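Local coordinates for protein uncharacterized esterase YxiM (Bacillus subtilis, PDB 2O14) that is an uncharacterised member of the GDSL lipolytic family that probably hydrolyses ester bonds and carries a galactose-binding-like beta domain before its hydrolase domain, at residues A[132-137]-A[145-150]; A[189-194]-A[200-205]; A[272-277]-A[303-308]; A[320-325]-A[352-357]. All coordinates share one frame; numbering follows the deposited sequence.

Contact 1 of 4, residues A[132-137]-A[145-150]; sequences LNLLVT and FTLSAL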
loop_
_atom_site.group_PDB
_atom_site.type_symbol
_atom_site.label_atom_id
_atom_site.label_comp_id
_atom_site.label_asym_id
_atom_site.label_seq_id
_atom_site.Cartn_x
_atom_site.Cartn_y
_atom_site.Cartn_z
ATOM N N LEU A 132 -0.067 14.034 16.037
ATOM C CA LEU A 132 0.190 12.875 15.180
ATOM C C LEU A 132 0.863 11.785 16.013
ATOM O O LEU A 132 1.829 12.057 16.727
ATOM C CB LEU A 132 1.109 13.274 14.020
ATOM C CG LEU A 132 1.615 12.149 13.110
ATOM C CD1 LEU A 132 0.457 11.546 12.325
ATOM C CD2 LEU A 132 2.666 12.699 12.160
ATOM N N ASN A 133 0.351 10.557 15.928
ATOM C CA ASN A 133 0.917 9.437 16.679
ATOM C C ASN A 133 1.260 8.337 15.688
ATOM O O ASN A 133 0.376 7.701 15.104
ATOM C CB ASN A 133 -0.083 8.943 17.726
ATOM C CG ASN A 133 -0.747 10.093 18.475
ATOM O OD1 ASN A 133 -1.711 10.681 17.992
ATOM N ND2 ASN A 133 -0.213 10.435 19.643
ATOM N N LEU A 134 2.558 8.118 15.515
ATOM C CA LEU A 134 3.061 7.156 14.544
ATOM C C LEU A 134 4.016 6.107 15.112
ATOM O O LEU A 134 4.669 6.325 16.131
ATOM C CB LEU A 134 3.750 7.948 13.418
ATOM C CG LEU A 134 4.501 7.283 12.263
ATOM C CD1 LEU A 134 4.701 8.299 11.145
ATOM C CD2 LEU A 134 5.846 6.747 12.750
ATOM N N LEU A 135 4.069 4.953 14.455
ATOM C CA LEU A 135 4.985 3.889 14.853
ATOM C C LEU A 135 5.272 3.038 13.628
ATOM O O LEU A 135 4.551 3.109 12.626
ATOM C CB LEU A 135 4.396 3.000 15.960
ATOM C CG LEU A 135 3.301 1.971 15.629
ATOM C CD1 LEU A 135 3.391 0.810 16.609
ATOM C CD2 LEU A 135 1.917 2.615 15.680
ATOM N N VAL A 136 6.346 2.263 13.698
ATOM C CA VAL A 136 6.709 1.357 12.619
ATOM C C VAL A 136 6.214 0.055 13.215
ATOM O O VAL A 136 6.434 -0.205 14.398
ATOM C CB VAL A 136 8.233 1.326 12.397
ATOM C CG1 VAL A 136 8.588 0.344 11.282
ATOM C CG2 VAL A 136 8.715 2.724 12.037
ATOM N N THR A 137 5.543 -0.762 12.417
ATOM C CA THR A 137 4.973 -1.977 12.967
ATOM C C THR A 137 5.045 -3.219 12.094
ATOM O O THR A 137 5.524 -3.201 10.955
ATOM C CB THR A 137 3.494 -1.734 13.339
ATOM O OG1 THR A 137 2.974 -2.861 14.056
ATOM C CG2 THR A 137 2.677 -1.510 12.079
ATOM N N PHE A 145 11.598 -3.404 13.776
ATOM C CA PHE A 145 10.779 -2.310 13.260
ATOM C C PHE A 145 11.477 -1.037 13.723
ATOM O O PHE A 145 11.353 -0.623 14.874
ATOM C CB PHE A 145 9.361 -2.433 13.817
ATOM C CG PHE A 145 8.726 -3.758 13.508
ATOM C CD1 PHE A 145 8.750 -4.261 12.209
ATOM C CD2 PHE A 145 8.149 -4.529 14.514
ATOM C CE1 PHE A 145 8.213 -5.513 11.913
ATOM C CE2 PHE A 145 7.606 -5.787 14.228
ATOM C CZ PHE A 145 7.642 -6.277 12.929
ATOM N N THR A 146 12.233 -0.443 12.809
ATOM C CA THR A 146 13.036 0.735 13.101
ATOM C C THR A 146 12.682 1.990 12.317
ATOM O O THR A 146 12.166 1.918 11.200
ATOM C CB THR A 146 14.503 0.431 12.821
ATOM O OG1 THR A 146 14.654 0.141 11.428
ATOM C CG2 THR A 146 14.963 -0.774 13.624
ATOM N N LEU A 147 13.001 3.142 12.901
ATOM C CA LEU A 147 12.721 4.430 12.277
ATOM C C LEU A 147 13.959 5.334 12.356
ATOM O O LEU A 147 14.458 5.600 13.446
ATOM C CB LEU A 147 11.529 5.091 12.988
ATOM C CG LEU A 147 11.102 6.466 12.458
ATOM C CD1 LEU A 147 10.669 6.356 11.006
ATOM C CD2 LEU A 147 9.978 7.025 13.312
ATOM N N SER A 148 14.454 5.803 11.211
ATOM C CA SER A 148 15.630 6.676 11.190
ATOM C C SER A 148 15.287 8.152 11.115
ATOM O O SER A 148 15.974 8.978 11.702
ATOM C CB SER A 148 16.550 6.341 10.003
ATOM O OG SER A 148 17.363 5.212 10.264
ATOM N N ALA A 149 14.237 8.501 10.384
ATOM C CA ALA A 149 13.886 9.910 10.272
ATOM C C ALA A 149 12.461 10.161 9.824
ATOM O O ALA A 149 11.805 9.281 9.280
ATOM C CB ALA A 149 14.846 10.604 9.309
ATOM N N LEU A 150 11.996 11.381 10.060
ATOM C CA LEU A 150 10.668 11.794 9.644
ATOM C C LEU A 150 10.729 13.229 9.155
ATOM O O LEU A 150 11.439 14.059 9.730
ATOM C CB LEU A 150 9.669 11.738 10.798
ATOM C CG LEU A 150 9.101 10.411 11.284
ATOM C CD1 LEU A 150 8.057 10.691 12.372
ATOM C CD2 LEU A 150 8.465 9.662 10.121
#
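Leu134 and Val136 pack on Phe145, Leu147 and Leu150 through four apolar side-chain pairs. Leu134 spreads its two methyls over two partners: CD1 meets Leu150 CD2 tip to tip at 4.1 Å, while CD2 lies against Leu147 CD2. Val136 forks likewise. With CG1 anti to the backbone N (chi1 179°), that methyl packs on Phe145 CB at 3.8 Å, and CG2 turns to Leu147 CB and comes within 3.6 Å of Thr146 O. Leu147 and Leu150 both face inward although three residues apart, consistent with the classic beta bulge that Ser148 and Ala149 form opposite Thr94.

The aromatic contact is with backbone. Phe145 lays one ring face on the carbonyl group of Thr137, whose C stands over the ring centre, 3.8 Å above the plane; Thr137 O is 3.6 Å from Phe145 CD1. Tyr72 meets the same ring edge-to-face. With an alanine in place of Phe145, the Thr137 carbonyl would probably lose its flat cover and Tyr72 its aromatic mate.

No hydrogen bond crosses, as expected of strands from two different sheets. Their axes come within 7.1 Å at 125°, face to face as in a beta sandwich, consistent with the galactose-binding-like domain. Strand 131-138 is bonded within its own sheet to strands 80-83 and 100-105, from which Ala101 and Val103 add to the filling. From the facing sheet, Phe69 of strand 65-69 touches both Val136 and Leu147; on strand 87-95, Leu95 touches Val136, and Val93 touches Leu147 and Leu150.

Contact 2 of 4, residues A[189-194]-A[200-205]; sequences QMLPHY and FQVRNM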
loop_
_atom_site.group_PDB
_atom_site.type_symbol
_atom_site.label_atom_id
_atom_site.label_comp_id
_atom_site.label_asym_id
_atom_site.label_seq_id
_atom_site.Cartn_x
_atom_site.Cartn_y
_atom_site.Cartn_z
ATOM N N GLN A 189 1.706 -0.237 -8.058
ATOM C CA GLN A 189 2.899 0.564 -7.831
ATOM C C GLN A 189 3.206 1.415 -9.065
ATOM O O GLN A 189 3.852 2.456 -8.964
ATOM C CB GLN A 189 4.082 -0.355 -7.519
ATOM C CG GLN A 189 5.436 0.338 -7.445
ATOM C CD GLN A 189 6.568 -0.641 -7.174
ATOM O OE1 GLN A 189 7.746 -0.288 -7.256
ATOM N NE2 GLN A 189 6.212 -1.880 -6.845
HETATM N N MSE A 190 2.735 0.964 -10.228
HETATM C CA MSE A 190 2.964 1.682 -11.481
HETATM C C MSE A 190 1.793 2.572 -11.880
HETATM O O MSE A 190 1.891 3.358 -12.821
HETATM C CB MSE A 190 3.254 0.694 -12.614
HETATM C CG MSE A 190 4.662 0.805 -13.160
HETATM SE SE MSE A 190 6.010 0.433 -11.823
HETATM C CE MSE A 190 6.324 -1.421 -12.266
ATOM N N LEU A 191 0.688 2.441 -11.162
ATOM C CA LEU A 191 -0.502 3.231 -11.429
ATOM C C LEU A 191 -0.205 4.728 -11.509
ATOM O O LEU A 191 -0.631 5.407 -12.448
ATOM C CB LEU A 191 -1.539 2.988 -10.335
ATOM C CG LEU A 191 -2.959 2.634 -10.766
ATOM C CD1 LEU A 191 -3.846 2.646 -9.528
ATOM C CD2 LEU A 191 -3.476 3.624 -11.805
ATOM N N PRO A 192 0.528 5.269 -10.522
ATOM C CA PRO A 192 0.826 6.703 -10.564
ATOM C C PRO A 192 1.447 7.209 -11.868
ATOM O O PRO A 192 1.337 8.393 -12.193
ATOM C CB PRO A 192 1.719 6.916 -9.335
ATOM C CG PRO A 192 2.287 5.556 -9.054
ATOM C CD PRO A 192 1.142 4.634 -9.343
ATOM N N HIS A 193 2.076 6.312 -12.624
ATOM C CA HIS A 193 2.698 6.684 -13.894
ATOM C C HIS A 193 1.666 6.795 -15.015
ATOM O O HIS A 193 2.022 7.073 -16.162
ATOM C CB HIS A 193 3.751 5.647 -14.306
ATOM C CG HIS A 193 4.864 5.476 -13.319
ATOM N ND1 HIS A 193 4.645 5.116 -12.005
ATOM C CD2 HIS A 193 6.206 5.589 -13.458
ATOM C CE1 HIS A 193 5.805 5.013 -11.380
ATOM N NE2 HIS A 193 6.768 5.294 -12.239
ATOM N N TYR A 194 0.392 6.577 -14.696
ATOM C CA TYR A 194 -0.645 6.637 -15.718
ATOM C C TYR A 194 -1.847 7.525 -15.439
ATOM O O TYR A 194 -2.660 7.749 -16.328
ATOM C CB TYR A 194 -1.110 5.224 -16.062
ATOM C CG TYR A 194 -0.090 4.474 -16.873
ATOM C CD1 TYR A 194 0.139 4.803 -18.205
ATOM C CD2 TYR A 194 0.683 3.469 -16.302
ATOM C CE1 TYR A 194 1.114 4.155 -18.952
ATOM C CE2 TYR A 194 1.665 2.813 -17.038
ATOM C CZ TYR A 194 1.876 3.164 -18.364
ATOM O OH TYR A 194 2.861 2.544 -19.094
ATOM N N PHE A 200 -5.470 12.670 -8.609
ATOM C CA PHE A 200 -5.551 11.601 -7.623
ATOM C C PHE A 200 -4.256 11.315 -6.892
ATOM O O PHE A 200 -3.164 11.484 -7.430
ATOM C CB PHE A 200 -5.969 10.276 -8.267
ATOM C CG PHE A 200 -7.341 10.276 -8.855
ATOM C CD1 PHE A 200 -7.516 10.332 -10.234
ATOM C CD2 PHE A 200 -8.460 10.159 -8.039
ATOM C CE1 PHE A 200 -8.788 10.265 -10.795
ATOM C CE2 PHE A 200 -9.739 10.092 -8.590
ATOM C CZ PHE A 200 -9.902 10.144 -9.970
ATOM N N GLN A 201 -4.404 10.873 -5.652
ATOM C CA GLN A 201 -3.278 10.441 -4.845
ATOM C C GLN A 201 -3.453 8.933 -4.983
ATOM O O GLN A 201 -4.576 8.451 -5.136
ATOM C CB GLN A 201 -3.454 10.828 -3.371
ATOM C CG GLN A 201 -2.984 12.225 -3.002
ATOM C CD GLN A 201 -1.541 12.468 -3.394
ATOM O OE1 GLN A 201 -1.258 12.899 -4.512
ATOM N NE2 GLN A 201 -0.616 12.178 -2.480
ATOM N N VAL A 202 -2.363 8.186 -4.951
ATOM C CA VAL A 202 -2.471 6.743 -5.050
ATOM C C VAL A 202 -1.908 6.109 -3.786
ATOM O O VAL A 202 -0.740 6.297 -3.463
ATOM C CB VAL A 202 -1.691 6.193 -6.270
ATOM C CG1 VAL A 202 -1.815 4.683 -6.322
ATOM C CG2 VAL A 202 -2.222 6.808 -7.555
ATOM N N ARG A 203 -2.744 5.380 -3.057
ATOM C CA ARG A 203 -2.286 4.704 -1.850
ATOM C C ARG A 203 -2.449 3.203 -2.076
ATOM O O ARG A 203 -3.545 2.659 -1.960
ATOM C CB ARG A 203 -3.092 5.162 -0.628
ATOM C CG ARG A 203 -2.901 6.636 -0.268
ATOM C CD ARG A 203 -3.767 7.026 0.927
ATOM N NE ARG A 203 -3.321 6.382 2.160
ATOM C CZ ARG A 203 -2.456 6.914 3.017
ATOM N NH1 ARG A 203 -1.942 8.113 2.786
ATOM N NH2 ARG A 203 -2.093 6.237 4.099
ATOM N N ASN A 204 -1.342 2.548 -2.411
ATOM C CA ASN A 204 -1.327 1.116 -2.683
ATOM C C ASN A 204 -1.214 0.322 -1.387
ATOM O O ASN A 204 -0.113 0.105 -0.874
ATOM C CB ASN A 204 -0.149 0.782 -3.601
ATOM C CG ASN A 204 -0.210 -0.628 -4.134
ATOM O OD1 ASN A 204 -1.065 -1.410 -3.736
ATOM N ND2 ASN A 204 0.699 -0.961 -5.041
HETATM N N MSE A 205 -2.359 -0.130 -0.881
HETATM C CA MSE A 205 -2.419 -0.882 0.374
HETATM C C MSE A 205 -2.362 -2.396 0.207
HETATM O O MSE A 205 -2.525 -3.135 1.174
HETATM C CB MSE A 205 -3.693 -0.511 1.144
HETATM C CG MSE A 205 -3.893 0.985 1.347
HETATM SE SE MSE A 205 -2.332 1.886 2.118
HETATM C CE MSE A 205 -2.587 1.396 3.987
#
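Val202 is the apolar centre of the meeting between residues 189-194 and 200-205. Its CB heads toward the opposing turn and divides there. A chi1 of 179° points CG1 away from the strand's own backbone N, and this methyl reaches between two neighbours, 4.3 Å from Leu191 CD1 and 4.2 Å from Pro192 CD. CG2 comes instead beside the backbone of the proline, 4.3 Å from Pro192 CA. All three are loose apolar contacts.

These residues belong to a beta-alpha-beta unit: strand 164-169, the short helix 187-190, then strand 201-204, which forms one border of the five-stranded parallel sheet of the SGNH hydrolase fold. After the helix the chain continues as a 3-10 turn, closed by His193 N to Met190 O and by Tyr194 N to Leu191 O at 2.7 Å, and this presents Leu191 and Pro192 to the strand.

Further along the strand, Asn204 also points across, its ND2 lying 3.3 Å from Gln189 N. The amide is held from both ends: ND2 donates to Val173 O and Asn175 OD1, and OD1 accepts from Ala206 N, which should fix its rotation. The side chain of Gln189 is about 10 Å from that of Ser171, the nucleophile by similarity. At the end of the turn, Tyr194 OH is hydrogen-bonded to Asp349 OD1 of helix 345-361.

Contact 3 of 4, residues A[272-277]-A[303-308]; sequences VILSTP and ALAEEE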
loop_
_atom_site.group_PDB
_atom_site.type_symbol
_atom_site.label_atom_id
_atom_site.label_comp_id
_atom_site.label_asym_id
_atom_site.label_seq_id
_atom_site.Cartn_x
_atom_site.Cartn_y
_atom_site.Cartn_z
ATOM N N VAL A 272 -16.242 1.918 -6.154
ATOM C CA VAL A 272 -15.428 0.715 -6.208
ATOM C C VAL A 272 -15.154 0.245 -7.629
ATOM O O VAL A 272 -16.066 0.181 -8.459
ATOM C CB VAL A 272 -16.103 -0.451 -5.468
ATOM C CG1 VAL A 272 -15.209 -1.677 -5.526
ATOM C CG2 VAL A 272 -16.390 -0.065 -4.033
ATOM N N ILE A 273 -13.894 -0.082 -7.897
ATOM C CA ILE A 273 -13.486 -0.591 -9.199
ATOM C C ILE A 273 -12.865 -1.967 -8.973
ATOM O O ILE A 273 -11.763 -2.070 -8.425
ATOM C CB ILE A 273 -12.417 0.303 -9.870
ATOM C CG1 ILE A 273 -12.959 1.720 -10.078
ATOM C CG2 ILE A 273 -11.999 -0.308 -11.206
ATOM C CD1 ILE A 273 -11.901 2.711 -10.488
ATOM N N LEU A 274 -13.573 -3.018 -9.380
ATOM C CA LEU A 274 -13.066 -4.378 -9.222
ATOM C C LEU A 274 -12.249 -4.774 -10.446
ATOM O O LEU A 274 -12.565 -4.374 -11.567
ATOM C CB LEU A 274 -14.218 -5.368 -9.049
ATOM C CG LEU A 274 -15.133 -5.202 -7.834
ATOM C CD1 LEU A 274 -16.225 -6.249 -7.901
ATOM C CD2 LEU A 274 -14.332 -5.340 -6.539
ATOM N N SER A 275 -11.199 -5.562 -10.229
ATOM C CA SER A 275 -10.350 -6.012 -11.322
ATOM C C SER A 275 -10.143 -7.519 -11.294
ATOM O O SER A 275 -9.883 -8.097 -10.241
ATOM C CB SER A 275 -8.990 -5.316 -11.251
ATOM O OG SER A 275 -8.102 -5.815 -12.241
ATOM N N THR A 276 -10.273 -8.159 -12.451
ATOM C CA THR A 276 -10.054 -9.597 -12.540
ATOM C C THR A 276 -8.545 -9.762 -12.685
ATOM O O THR A 276 -7.941 -9.226 -13.613
ATOM C CB THR A 276 -10.771 -10.206 -13.768
ATOM O OG1 THR A 276 -10.362 -9.515 -14.955
ATOM C CG2 THR A 276 -12.287 -10.087 -13.607
ATOM N N PRO A 277 -7.906 -10.483 -11.751
ATOM C CA PRO A 277 -6.454 -10.649 -11.863
ATOM C C PRO A 277 -5.985 -11.385 -13.116
ATOM O O PRO A 277 -6.602 -12.364 -13.548
ATOM C CB PRO A 277 -6.081 -11.372 -10.564
ATOM C CG PRO A 277 -7.336 -12.095 -10.183
ATOM C CD PRO A 277 -8.428 -11.114 -10.526
ATOM N N ALA A 303 -19.652 -11.403 -11.460
ATOM C CA ALA A 303 -20.978 -11.395 -10.857
ATOM C C ALA A 303 -21.133 -10.268 -9.836
ATOM O O ALA A 303 -22.139 -9.553 -9.835
ATOM C CB ALA A 303 -21.249 -12.740 -10.196
ATOM N N LEU A 304 -20.136 -10.112 -8.969
ATOM C CA LEU A 304 -20.159 -9.070 -7.947
ATOM C C LEU A 304 -20.254 -7.670 -8.541
ATOM O O LEU A 304 -20.918 -6.798 -7.984
ATOM C CB LEU A 304 -18.907 -9.162 -7.069
ATOM C CG LEU A 304 -18.911 -10.203 -5.947
ATOM C CD1 LEU A 304 -17.495 -10.407 -5.417
ATOM C CD2 LEU A 304 -19.846 -9.740 -4.841
ATOM N N ALA A 305 -19.588 -7.452 -9.669
ATOM C CA ALA A 305 -19.615 -6.140 -10.308
ATOM C C ALA A 305 -21.036 -5.765 -10.729
ATOM O O ALA A 305 -21.455 -4.613 -10.597
ATOM C CB ALA A 305 -18.689 -6.135 -11.512
ATOM N N GLU A 306 -21.773 -6.754 -11.225
ATOM C CA GLU A 306 -23.146 -6.560 -11.683
ATOM C C GLU A 306 -24.116 -6.475 -10.512
ATOM O O GLU A 306 -24.966 -5.586 -10.462
ATOM C CB GLU A 306 -23.548 -7.717 -12.598
ATOM C CG GLU A 306 -22.578 -7.936 -13.749
ATOM C CD GLU A 306 -22.819 -9.240 -14.486
ATOM O OE1 GLU A 306 -22.759 -10.310 -13.837
ATOM O OE2 GLU A 306 -23.063 -9.197 -15.714
ATOM N N GLU A 307 -23.975 -7.404 -9.572
ATOM C CA GLU A 307 -24.829 -7.461 -8.390
ATOM C C GLU A 307 -24.698 -6.252 -7.462
ATOM O O GLU A 307 -25.701 -5.744 -6.953
ATOM C CB GLU A 307 -24.525 -8.732 -7.600
ATOM C CG GLU A 307 -24.955 -10.010 -8.286
ATOM C CD GLU A 307 -24.385 -11.237 -7.609
ATOM O OE1 GLU A 307 -24.325 -11.250 -6.364
ATOM O OE2 GLU A 307 -24.004 -12.190 -8.318
ATOM N N GLU A 308 -23.466 -5.800 -7.233
ATOM C CA GLU A 308 -23.220 -4.657 -6.355
ATOM C C GLU A 308 -23.046 -3.352 -7.123
ATOM O O GLU A 308 -22.773 -2.308 -6.536
ATOM C CB GLU A 308 -21.985 -4.914 -5.487
ATOM C CG GLU A 308 -22.111 -6.129 -4.578
ATOM C CD GLU A 308 -23.361 -6.083 -3.709
ATOM O OE1 GLU A 308 -23.612 -5.030 -3.083
ATOM O OE2 GLU A 308 -24.086 -7.100 -3.645
#
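The flat group in the meeting of Leu274 with Leu304 and Ala305 is a peptide, not a ring: the amide linking Leu304 to Ala305. Leu274 CD1 sits over one of its faces, almost straight above Ala305 N at 4.0 Å. At the oxygen end of the same peptide, Leu304 O accepts the helical hydrogen bond from Glu308 N. The methyl therefore rests on the face of the amide, while its oxygen is engaged in the helix.

Leu274 gets there by being stretched out. Its CG is anti to the carbonyl carbon and its CD1 anti to CA (chi2 178°), which makes CD1 the leading tip. Besides the amide, that one methyl touches Leu304 CB, also at 4.0 Å, where the two leucine side chains cross at about a right angle, and Ala305 CB at 4.4 Å. The backbones come close here, Leu274 CA and Ala305 CA being 6.9 Å apart.

The contact lies inside the beta-alpha-beta unit of strand 271-275, helix 298-307 and strand 311-313, with the helix laid on the parallel sheet of the SGNH hydrolase fold. Leu274 also touches Leu236 on the adjacent strand 233-237 and Thr310 in the loop leading to strand 311-313.

Leu304 extends the apolar layer to Met258 of helix 251-266. Beyond it, Glu307, at the helix end, and Glu308 just after it form salt bridges to helix 251-266: Glu307 with Arg259 and Lys255, Glu308 with Arg259 and Arg263.

Contact 4 of 4, residues A[320-325]-A[352-357]; sequences SAYFTS and ARLAVQ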
loop_
_atom_site.group_PDB
_atom_site.type_symbol
_atom_site.label_atom_id
_atom_site.label_comp_id
_atom_site.label_asym_id
_atom_site.label_seq_id
_atom_site.Cartn_x
_atom_site.Cartn_y
_atom_site.Cartn_z
ATOM N N SER A 320 -4.597 -10.661 -21.310
ATOM C CA SER A 320 -4.405 -11.842 -22.151
ATOM C C SER A 320 -4.345 -11.427 -23.620
ATOM O O SER A 320 -3.569 -11.984 -24.400
ATOM C CB SER A 320 -5.537 -12.854 -21.940
ATOM O OG SER A 320 -5.358 -13.573 -20.727
ATOM N N ALA A 321 -5.162 -10.445 -23.997
ATOM C CA ALA A 321 -5.169 -9.963 -25.375
ATOM C C ALA A 321 -3.798 -9.361 -25.689
ATOM O O ALA A 321 -3.252 -9.563 -26.774
ATOM C CB ALA A 321 -6.269 -8.915 -25.567
ATOM N N TYR A 322 -3.238 -8.632 -24.728
ATOM C CA TYR A 322 -1.929 -8.019 -24.923
ATOM C C TYR A 322 -0.821 -9.068 -25.011
ATOM O O TYR A 322 0.100 -8.936 -25.819
ATOM C CB TYR A 322 -1.623 -7.040 -23.789
ATOM C CG TYR A 322 -0.279 -6.367 -23.923
ATOM C CD1 TYR A 322 0.758 -6.652 -23.038
ATOM C CD2 TYR A 322 -0.039 -5.448 -24.942
ATOM C CE1 TYR A 322 2.003 -6.038 -23.163
ATOM C CE2 TYR A 322 1.202 -4.829 -25.077
ATOM C CZ TYR A 322 2.217 -5.128 -24.183
ATOM O OH TYR A 322 3.442 -4.512 -24.315
ATOM N N PHE A 323 -0.905 -10.108 -24.185
ATOM C CA PHE A 323 0.109 -11.155 -24.215
ATOM C C PHE A 323 0.010 -11.902 -25.541
ATOM O O PHE A 323 1.025 -12.250 -26.145
ATOM C CB PHE A 323 -0.074 -12.144 -23.058
ATOM C CG PHE A 323 -0.008 -11.511 -21.689
ATOM C CD1 PHE A 323 0.893 -10.483 -21.418
ATOM C CD2 PHE A 323 -0.831 -11.966 -20.663
ATOM C CE1 PHE A 323 0.976 -9.914 -20.142
ATOM C CE2 PHE A 323 -0.757 -11.406 -19.380
ATOM C CZ PHE A 323 0.149 -10.378 -19.122
ATOM N N THR A 324 -1.218 -12.151 -25.987
ATOM C CA THR A 324 -1.442 -12.843 -27.247
ATOM C C THR A 324 -0.862 -12.032 -28.405
ATOM O O THR A 324 -0.364 -12.601 -29.374
ATOM C CB THR A 324 -2.953 -13.061 -27.521
ATOM O OG1 THR A 324 -3.486 -13.994 -26.573
ATOM C CG2 THR A 324 -3.173 -13.606 -28.926
ATOM N N SER A 325 -0.913 -10.707 -28.297
ATOM C CA SER A 325 -0.412 -9.845 -29.362
ATOM C C SER A 325 1.105 -9.678 -29.388
ATOM O O SER A 325 1.657 -9.218 -30.391
ATOM C CB SER A 325 -1.063 -8.462 -29.281
ATOM O OG SER A 325 -0.518 -7.700 -28.221
ATOM N N ALA A 352 -0.703 -1.851 -15.558
ATOM C CA ALA A 352 -1.227 -0.574 -15.087
ATOM C C ALA A 352 -1.726 0.239 -16.274
ATOM O O ALA A 352 -2.778 0.871 -16.206
ATOM C CB ALA A 352 -0.140 0.200 -14.335
ATOM N N ARG A 353 -0.953 0.217 -17.356
ATOM C CA ARG A 353 -1.287 0.932 -18.581
ATOM C C ARG A 353 -2.634 0.455 -19.105
ATOM O O ARG A 353 -3.514 1.258 -19.418
ATOM C CB ARG A 353 -0.196 0.681 -19.626
ATOM C CG ARG A 353 -0.394 1.392 -20.955
ATOM C CD ARG A 353 0.807 1.157 -21.881
ATOM N NE ARG A 353 0.958 -0.247 -22.260
ATOM C CZ ARG A 353 0.080 -0.919 -23.002
ATOM N NH1 ARG A 353 -1.017 -0.317 -23.449
ATOM N NH2 ARG A 353 0.293 -2.196 -23.293
ATOM N N LEU A 354 -2.790 -0.860 -19.197
ATOM C CA LEU A 354 -4.036 -1.448 -19.672
ATOM C C LEU A 354 -5.204 -1.072 -18.771
ATOM O O LEU A 354 -6.295 -0.754 -19.252
ATOM C CB LEU A 354 -3.912 -2.975 -19.732
ATOM C CG LEU A 354 -2.965 -3.535 -20.799
ATOM C CD1 LEU A 354 -2.753 -5.027 -20.586
ATOM C CD2 LEU A 354 -3.550 -3.254 -22.180
ATOM N N ALA A 355 -4.972 -1.111 -17.463
ATOM C CA ALA A 355 -6.009 -0.788 -16.497
ATOM C C ALA A 355 -6.563 0.615 -16.713
ATOM O O ALA A 355 -7.773 0.799 -16.822
ATOM C CB ALA A 355 -5.464 -0.928 -15.072
ATOM N N VAL A 356 -5.677 1.602 -16.778
ATOM C CA VAL A 356 -6.099 2.991 -16.967
ATOM C C VAL A 356 -6.712 3.216 -18.353
ATOM O O VAL A 356 -7.685 3.962 -18.499
ATOM C CB VAL A 356 -4.913 3.958 -16.743
ATOM C CG1 VAL A 356 -5.335 5.385 -17.036
ATOM C CG2 VAL A 356 -4.428 3.847 -15.297
ATOM N N GLN A 357 -6.144 2.568 -19.365
ATOM C CA GLN A 357 -6.658 2.682 -20.727
ATOM C C GLN A 357 -8.115 2.217 -20.737
ATOM O O GLN A 357 -8.950 2.759 -21.457
ATOM C CB GLN A 357 -5.831 1.808 -21.673
ATOM C CG GLN A 357 -6.420 1.662 -23.064
ATOM C CD GLN A 357 -5.626 0.705 -23.938
ATOM O OE1 GLN A 357 -4.447 0.932 -24.222
ATOM N NE2 GLN A 357 -6.270 -0.373 -24.368
#
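Tyr322 reaches from residues 320-325 to Arg353 and Leu354 on segment 352-357 of helix 345-361. Ahead of it in the sequence, Ser320 turns away from that helix, its OG hydrogen-bonded to His290 ND1 and to Asn316 O.

Tyr322 itself carries the contact. Its extended first torsion (chi1 180°) swings the ring out toward the second helix. Tyr322 CB rests on Leu354 CD1 at 3.9 Å, so the root of the side chain has an apolar seat. Farther out, Arg353 NH2 stands over one ring face, offset toward the rim and 3.3 Å from Tyr322 CE2. The guanidinium presents its edge, with the two planes 64° apart; its CZ is 5.0 Å from the ring centroid, so any cation-pi attraction is weak. A bend at chi3 of Arg353 helps bring the group round, and Gln357 OE1 lies in its plane at an edge. A serine in place of Tyr322 would probably leave Arg353 NH2 without the ring face it stands over and its guanidinium freer to turn.

Both segments are helical parts of the hydrolase portion. Helix 315-326 follows the last strand of the parallel sheet, and helix 345-361 comes soon after Asp339 and His342, catalytic by similarity.

Next, Phe323 meets the His290 ring, and Thr324 OG1 is hydrogen-bonded to His290 N. Ser325 OG turns back on the helix and donates to Tyr322 O at 2.8 Å, tilted 29° from the carbonyl plane.

In the fold
The four contacts follow one another along the chain, each closing before the next opens. Contact 1 stands apart in the galactose-binding-like beta sandwich, its centre about 23 Å from that of contact 2 and about 36 and about 38 Å from those of contacts 3 and 4. The others lie in the hydrolase part. Contacts 2 and 3, centres about 20 Å apart, pack helical elements on the same parallel sheet, one at its border strand 201-204, the other at strand 271-275. Helix 345-361 links contacts 2 and 4 directly: Tyr194 CZ is 3.5 Å from Arg353 CB, and Leu191 packs on Val356. The chain is thus a two-part molecule, with the predicted catalytic residues all in the second.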